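Peptidase_M23 domain-containing protein (Enterococcus faecalis, PDB 6SMK) is a prophage-encoded zinc metallopeptidase of family M23, whose catalytic domain, the part described here, probably cleaves peptide cross-links of bacterial peptidoglycan as a D,L-endopeptidase. Local coordinates at residues G9-R14 with Y34-G39. The protein carries 1 engineered substitution. Numbering follows the deposited sequence.
Sequences GSPFVR and YAAPTG
Val13 and Ala35 form an antiparallel hydrogen-bonded pair: Val13 N donates to Ala35 O at 2.9 Å, and Ala35 N returns a bond to Val13 O at 2.7 Å. Next to it, Arg14 and Tyr34 make a non-hydrogen-bonded pair, with both side chains on the same face of the sheet. The Arg14 side chain passes over the Tyr34 ring at a slant. Arg14 CG is anti to the backbone N (chi1 -172°), which places it above one face of the ring, toward the rim, and Arg14 CB makes an off-centre CH-pi contact 4.2 Å from the Tyr34 ring centroid. At the far end Arg14 NH1 donates to Tyr34 OH at 3.1 Å, with the guanidinium and ring planes 79° apart. The guanidinium also forms salt bridges from NH2 to Asp127 and from NE to Asp17, so three bonds hold it and fix its rotation. Beyond Tyr34, Phe12 crosses that residue at about a right angle, Phe12 CB lying 4.1 Å from Tyr34 CD2. The Phe12 CD1 corner touches Ala36 CB at 3.8 Å. On the other face of the sheet Val13 CG1 packs on Ala35 CB at 4.1 Å. Pro11, after a cis peptide bond, adds a looser apolar touch to Ala36. The contact lies at the open end of the hairpin of strands 13-20 and 28-35, whose second strand also brings the zinc ligands His29 and Asp33 and pairs antiparallel with strand 109-116. Phe8 packs against the Phe12 ring and meets Tyr34 edge-to-face, while Phe12 also touches Val110 of strand 109-116 and Val99 of strand 95-99.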
loop_
_atom_site.group_PDB
_atom_site.type_symbol
_atom_site.label_atom_id
_atom_site.label_comp_id
_atom_site.label_asym_id
_atom_site.label_seq_id
_atom_site.Cartn_x
_atom_site.Cartn_y
_atom_site.Cartn_z
ATOM N N GLY A 9 -8.696 -5.857 -7.745
ATOM C CA GLY A 9 -9.948 -6.136 -8.402
ATOM C C GLY A 9 -11.105 -5.695 -7.550
ATOM O O GLY A 9 -11.007 -4.750 -6.762
ATOM N N SER A 10 -12.210 -6.404 -7.691
ATOM C CA SER A 10 -13.342 -6.158 -6.828
ATOM C C SER A 10 -13.063 -6.725 -5.438
ATOM O O SER A 10 -12.288 -7.671 -5.291
ATOM C CB SER A 10 -14.590 -6.782 -7.427
ATOM O OG SER A 10 -14.907 -6.140 -8.641
ATOM N N PRO A 11 -13.634 -6.129 -4.385
ATOM C CA PRO A 11 -14.490 -4.949 -4.347
ATOM C C PRO A 11 -13.712 -3.667 -4.167
ATOM O O PRO A 11 -14.315 -2.650 -3.820
ATOM C CB PRO A 11 -15.345 -5.204 -3.121
ATOM C CG PRO A 11 -14.389 -5.867 -2.178
ATOM C CD PRO A 11 -13.434 -6.669 -3.029
ATOM N N PHE A 12 -12.395 -3.716 -4.355
ATOM C CA PHE A 12 -11.581 -2.515 -4.187
ATOM C C PHE A 12 -11.948 -1.487 -5.244
ATOM O O PHE A 12 -11.979 -1.792 -6.437
ATOM C CB PHE A 12 -10.087 -2.848 -4.279
ATOM C CG PHE A 12 -9.589 -3.733 -3.174
ATOM C CD1 PHE A 12 -9.166 -3.203 -1.983
ATOM C CD2 PHE A 12 -9.555 -5.094 -3.330
ATOM C CE1 PHE A 12 -8.719 -4.020 -0.977
ATOM C CE2 PHE A 12 -9.105 -5.911 -2.324
ATOM C CZ PHE A 12 -8.688 -5.379 -1.154
ATOM N N VAL A 13 -12.231 -0.265 -4.811
ATOM C CA VAL A 13 -12.512 0.818 -5.744
ATOM C C VAL A 13 -11.599 1.998 -5.435
ATOM O O VAL A 13 -11.543 2.470 -4.294
ATOM C CB VAL A 13 -13.995 1.242 -5.741
ATOM C CG1 VAL A 13 -14.495 1.473 -4.344
ATOM C CG2 VAL A 13 -14.168 2.483 -6.575
ATOM N N ARG A 14 -10.882 2.451 -6.464
ATOM C CA ARG A 14 -9.948 3.564 -6.380
ATOM C C ARG A 14 -10.677 4.864 -6.092
ATOM O O ARG A 14 -11.682 5.180 -6.741
ATOM C CB ARG A 14 -9.198 3.673 -7.702
ATOM C CG ARG A 14 -8.061 4.624 -7.761
ATOM C CD ARG A 14 -7.063 4.054 -8.747
ATOM N NE ARG A 14 -6.111 5.033 -9.248
ATOM C CZ ARG A 14 -4.960 4.700 -9.812
ATOM N NH1 ARG A 14 -4.632 3.421 -9.936
ATOM N NH2 ARG A 14 -4.137 5.642 -10.239
ATOM N N TYR A 34 -7.389 2.721 -2.234
ATOM C CA TYR A 34 -8.479 1.896 -2.753
ATOM C C TYR A 34 -9.451 1.610 -1.616
ATOM O O TYR A 34 -9.060 1.048 -0.586
ATOM C CB TYR A 34 -7.968 0.580 -3.334
ATOM C CG TYR A 34 -7.339 0.668 -4.709
ATOM C CD1 TYR A 34 -6.014 1.049 -4.862
ATOM C CD2 TYR A 34 -8.059 0.337 -5.848
ATOM C CE1 TYR A 34 -5.430 1.114 -6.114
ATOM C CE2 TYR A 34 -7.484 0.397 -7.100
ATOM C CZ TYR A 34 -6.170 0.785 -7.230
ATOM O OH TYR A 34 -5.590 0.847 -8.479
ATOM N N ALA A 35 -10.711 1.984 -1.803
ATOM C CA ALA A 35 -11.715 1.791 -0.770
ATOM C C ALA A 35 -12.311 0.395 -0.845
ATOM O O ALA A 35 -12.488 -0.169 -1.929
ATOM C CB ALA A 35 -12.823 2.832 -0.894
ATOM N N ALA A 36 -12.624 -0.148 0.322
ATOM C CA ALA A 36 -13.252 -1.449 0.481
ATOM C C ALA A 36 -13.632 -1.590 1.940
ATOM O O ALA A 36 -13.080 -0.892 2.785
ATOM C CB ALA A 36 -12.312 -2.586 0.050
ATOM N N PRO A 37 -14.592 -2.447 2.252
ATOM C CA PRO A 37 -15.025 -2.591 3.647
ATOM C C PRO A 37 -13.908 -3.113 4.526
ATOM O O PRO A 37 -13.005 -3.814 4.062
ATOM C CB PRO A 37 -16.167 -3.603 3.559
ATOM C CG PRO A 37 -16.643 -3.506 2.161
ATOM C CD PRO A 37 -15.446 -3.199 1.324
ATOM N N THR A 38 -13.954 -2.752 5.806
ATOM C CA THR A 38 -12.981 -3.335 6.722
ATOM C C THR A 38 -13.149 -4.850 6.699
ATOM O O THR A 38 -14.268 -5.365 6.594
ATOM C CB THR A 38 -13.136 -2.794 8.155
ATOM O OG1 THR A 38 -14.374 -3.242 8.698
ATOM C CG2 THR A 38 -13.120 -1.278 8.190
ATOM N N GLY A 39 -12.033 -5.563 6.720
ATOM C CA GLY A 39 -12.041 -6.999 6.730
ATOM C C GLY A 39 -11.830 -7.626 5.370
ATOM O O GLY A 39 -11.502 -8.821 5.280
#